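Local coordinates for protein choline kinase (Streptococcus pneumoniae, PDB 4R78) that probably phosphorylates choline as a kinase of protein kinase-like fold, and binds adenosine monophosphate in its nucleotide pocket, at residues Ile24-Leu32 and Tyr97-Val107. Sequence-based numbering, arbitrary orientation.
Sequences IIKEKISSL and YLFDIEAGIKV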
loop_
_atom_site.group_PDB
_atom_site.type_symbol
_atom_site.label_atom_id
_atom_site.label_comp_id
_atom_site.label_asym_id
_atom_site.label_seq_id
_atom_site.Cartn_x
_atom_site.Cartn_y
_atom_site.Cartn_z
ATOM N N ILE A 24 -20.923 5.190 -9.999
ATOM C CA ILE A 24 -20.517 6.200 -9.027
ATOM C C ILE A 24 -19.302 6.982 -9.537
ATOM O O ILE A 24 -19.252 8.206 -9.406
ATOM C CB ILE A 24 -20.251 5.574 -7.625
ATOM C CG1 ILE A 24 -21.512 4.875 -7.090
ATOM C CG2 ILE A 24 -19.742 6.620 -6.630
ATOM C CD1 ILE A 24 -22.777 5.747 -7.043
ATOM N N ILE A 25 -18.344 6.273 -10.137
ATOM C CA ILE A 25 -17.159 6.909 -10.725
ATOM C C ILE A 25 -17.545 7.916 -11.815
ATOM O O ILE A 25 -17.044 9.046 -11.830
ATOM C CB ILE A 25 -16.145 5.864 -11.265
ATOM C CG1 ILE A 25 -15.476 5.131 -10.098
ATOM C CG2 ILE A 25 -15.079 6.527 -12.141
ATOM C CD1 ILE A 25 -14.804 3.825 -10.482
ATOM N N LYS A 26 -18.443 7.505 -12.710
ATOM C CA LYS A 26 -18.952 8.385 -13.768
ATOM C C LYS A 26 -19.528 9.687 -13.195
ATOM O O LYS A 26 -19.257 10.771 -13.716
ATOM C CB LYS A 26 -19.996 7.653 -14.622
ATOM C CG LYS A 26 -20.553 8.469 -15.782
ATOM C CD LYS A 26 -21.523 7.656 -16.622
ATOM C CE LYS A 26 -22.114 8.498 -17.741
ATOM N NZ LYS A 26 -23.061 7.714 -18.579
ATOM N N GLU A 27 -20.298 9.570 -12.113
ATOM C CA GLU A 27 -20.877 10.727 -11.423
ATOM C C GLU A 27 -19.819 11.662 -10.829
ATOM O O GLU A 27 -19.919 12.882 -10.971
ATOM C CB GLU A 27 -21.845 10.274 -10.323
ATOM C CG GLU A 27 -23.120 9.614 -10.835
ATOM C CD GLU A 27 -24.009 9.078 -9.719
ATOM O OE1 GLU A 27 -23.861 9.517 -8.555
ATOM O OE2 GLU A 27 -24.867 8.217 -10.011
ATOM N N LYS A 28 -18.812 11.087 -10.174
ATOM C CA LYS A 28 -17.760 11.872 -9.518
ATOM C C LYS A 28 -16.895 12.625 -10.529
ATOM O O LYS A 28 -16.478 13.758 -10.277
ATOM C CB LYS A 28 -16.877 10.982 -8.630
ATOM C CG LYS A 28 -17.624 10.179 -7.565
ATOM C CD LYS A 28 -18.166 11.038 -6.432
ATOM C CE LYS A 28 -18.979 10.188 -5.467
ATOM N NZ LYS A 28 -19.275 10.885 -4.189
ATOM N N ILE A 29 -16.637 11.990 -11.670
ATOM C CA ILE A 29 -15.808 12.579 -12.725
ATOM C C ILE A 29 -16.529 13.691 -13.482
ATOM O O ILE A 29 -15.888 14.613 -13.995
ATOM C CB ILE A 29 -15.261 11.495 -13.681
ATOM C CG1 ILE A 29 -14.123 10.743 -12.990
ATOM C CG2 ILE A 29 -14.768 12.098 -15.004
ATOM C CD1 ILE A 29 -13.667 9.522 -13.714
ATOM N N SER A 30 -17.858 13.612 -13.531
ATOM C CA SER A 30 -18.679 14.644 -14.170
ATOM C C SER A 30 -18.386 16.048 -13.628
ATOM O O SER A 30 -18.513 17.035 -14.354
ATOM C CB SER A 30 -20.168 14.313 -14.030
ATOM O OG SER A 30 -20.509 13.168 -14.793
ATOM N N SER A 31 -17.975 16.122 -12.362
ATOM C CA SER A 31 -17.613 17.389 -11.719
ATOM C C SER A 31 -16.293 17.979 -12.233
ATOM O O SER A 31 -16.009 19.159 -12.012
ATOM C CB SER A 31 -17.553 17.216 -10.197
ATOM O OG SER A 31 -16.424 16.449 -9.812
ATOM N N LEU A 32 -15.491 17.155 -12.904
ATOM C CA LEU A 32 -14.208 17.594 -13.456
ATOM C C LEU A 32 -14.330 18.081 -14.899
ATOM O O LEU A 32 -13.355 18.563 -15.483
ATOM C CB LEU A 32 -13.171 16.467 -13.383
ATOM C CG LEU A 32 -12.674 16.001 -12.013
ATOM C CD1 LEU A 32 -11.908 14.700 -12.156
ATOM C CD2 LEU A 32 -11.812 17.061 -11.336
ATOM N N TYR A 97 -6.361 14.805 -9.321
ATOM C CA TYR A 97 -7.412 15.744 -9.723
ATOM C C TYR A 97 -8.585 15.793 -8.746
ATOM O O TYR A 97 -9.179 16.852 -8.526
ATOM C CB TYR A 97 -7.918 15.418 -11.128
ATOM C CG TYR A 97 -6.923 15.751 -12.207
ATOM C CD1 TYR A 97 -6.716 17.072 -12.598
ATOM C CD2 TYR A 97 -6.185 14.751 -12.836
ATOM C CE1 TYR A 97 -5.801 17.392 -13.590
ATOM C CE2 TYR A 97 -5.263 15.062 -13.837
ATOM C CZ TYR A 97 -5.078 16.388 -14.202
ATOM O OH TYR A 97 -4.178 16.722 -15.193
ATOM N N LEU A 98 -8.920 14.640 -8.176
ATOM C CA LEU A 98 -10.025 14.535 -7.232
ATOM C C LEU A 98 -9.720 13.490 -6.168
ATOM O O LEU A 98 -9.150 12.440 -6.465
ATOM C CB LEU A 98 -11.324 14.173 -7.964
ATOM C CG LEU A 98 -12.647 14.441 -7.246
ATOM C CD1 LEU A 98 -13.006 15.925 -7.317
ATOM C CD2 LEU A 98 -13.756 13.599 -7.855
ATOM N N PHE A 99 -10.078 13.793 -4.925
ATOM C CA PHE A 99 -10.011 12.810 -3.851
ATOM C C PHE A 99 -11.330 12.903 -3.096
ATOM O O PHE A 99 -11.522 13.787 -2.255
ATOM C CB PHE A 99 -8.802 13.054 -2.941
ATOM C CG PHE A 99 -8.417 11.864 -2.089
ATOM C CD1 PHE A 99 -7.504 10.922 -2.554
ATOM C CD2 PHE A 99 -8.961 11.689 -0.821
ATOM C CE1 PHE A 99 -7.138 9.822 -1.769
ATOM C CE2 PHE A 99 -8.597 10.598 -0.022
ATOM C CZ PHE A 99 -7.682 9.667 -0.497
ATOM N N ASP A 100 -12.241 11.996 -3.430
ATOM C CA ASP A 100 -13.611 12.043 -2.931
ATOM C C ASP A 100 -13.728 11.401 -1.554
ATOM O O ASP A 100 -13.540 10.192 -1.392
ATOM C CB ASP A 100 -14.561 11.365 -3.924
ATOM C CG ASP A 100 -16.016 11.467 -3.504
ATOM O OD1 ASP A 100 -16.575 10.438 -3.071
ATOM O OD2 ASP A 100 -16.600 12.568 -3.618
ATOM N N ILE A 101 -14.037 12.239 -0.571
ATOM C CA ILE A 101 -14.226 11.841 0.822
ATOM C C ILE A 101 -15.516 11.046 1.033
ATOM O O ILE A 101 -15.570 10.139 1.868
ATOM C CB ILE A 101 -14.224 13.113 1.735
ATOM C CG1 ILE A 101 -12.848 13.797 1.719
ATOM C CG2 ILE A 101 -14.673 12.794 3.149
ATOM C CD1 ILE A 101 -11.692 12.873 2.055
ATOM N N GLU A 102 -16.551 11.389 0.270
ATOM C CA GLU A 102 -17.865 10.771 0.435
ATOM C C GLU A 102 -17.843 9.256 0.217
ATOM O O GLU A 102 -18.402 8.500 1.018
ATOM C CB GLU A 102 -18.894 11.454 -0.483
ATOM C CG GLU A 102 -20.279 10.797 -0.521
ATOM C CD GLU A 102 -21.081 10.920 0.774
ATOM O OE1 GLU A 102 -20.603 11.505 1.777
ATOM O OE2 GLU A 102 -22.224 10.423 0.782
ATOM N N ALA A 103 -17.176 8.814 -0.848
ATOM C CA ALA A 103 -17.166 7.399 -1.215
ATOM C C ALA A 103 -15.778 6.758 -1.144
ATOM O O ALA A 103 -15.660 5.533 -1.107
ATOM C CB ALA A 103 -17.760 7.216 -2.603
ATOM N N GLY A 104 -14.733 7.582 -1.137
ATOM C CA GLY A 104 -13.365 7.066 -1.107
ATOM C C GLY A 104 -12.880 6.711 -2.499
ATOM O O GLY A 104 -12.632 5.540 -2.807
ATOM N N ILE A 105 -12.751 7.735 -3.336
ATOM C CA ILE A 105 -12.397 7.570 -4.745
ATOM C C ILE A 105 -11.335 8.592 -5.136
ATOM O O ILE A 105 -11.513 9.797 -4.939
ATOM C CB ILE A 105 -13.636 7.735 -5.680
ATOM C CG1 ILE A 105 -14.754 6.748 -5.317
ATOM C CG2 ILE A 105 -13.240 7.574 -7.148
ATOM C CD1 ILE A 105 -16.095 7.066 -5.958
ATOM N N LYS A 106 -10.234 8.093 -5.691
ATOM C CA LYS A 106 -9.132 8.929 -6.144
ATOM C C LYS A 106 -9.142 8.991 -7.661
ATOM O O LYS A 106 -9.245 7.962 -8.330
ATOM C CB LYS A 106 -7.806 8.351 -5.638
ATOM C CG LYS A 106 -6.565 9.132 -6.068
ATOM C CD LYS A 106 -5.295 8.559 -5.431
ATOM C CE LYS A 106 -4.858 7.249 -6.081
ATOM N NZ LYS A 106 -3.698 6.628 -5.368
ATOM N N VAL A 107 -9.058 10.205 -8.199
ATOM C CA VAL A 107 -8.999 10.398 -9.644
ATOM C C VAL A 107 -7.694 11.106 -9.987
ATOM O O VAL A 107 -7.471 12.248 -9.582
ATOM C CB VAL A 107 -10.200 11.217 -10.171
ATOM C CG1 VAL A 107 -10.152 11.318 -11.693
ATOM C CG2 VAL A 107 -11.520 10.606 -9.717
#
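Lys28 reaches from helix 24-30 to the hairpin at Asp100, its NZ 3.0 Å from Asp100 OD1 in a salt bridge, with a weak second bond to Asp100 OD2. With chi1 at -176° the carboxylate lies beside its own carbonyl carbon, toward the turn. Both donors fit on OD1 because NZ comes on the syn side, 34° out of plane, and Ala103 N, in an Asx motif, on the anti side from the opposite face. A bend at chi2 (-71°) lays Lys28 CG 3.8 Å from Ile105 CD1, while the extended end carries NZ onward. Ile105 CD1 also meets Ile24 CG2, and Leu98 CD2 sits beside Lys28 CB, 3.6 Å from Lys28 O. Farther along, Ile29 CG1 approaches Val107 CG2, and Leu32 CD1 lies 3.8 Å from Val107 CG1. Lys106 turns to the other face and salt-bridges Asp214 and Glu216. Gly104 N and Ile105 N both bond to Asp100 O, a G1 bulge whose backbone angles would jam a CB against the preceding carbonyl O. Helix 20-30 so packs on the five-stranded sheet of the kinase-like N-terminal lobe: aliphatic contacts supply the packing, and the turn-held Asp100 probably sets the lysine's direction.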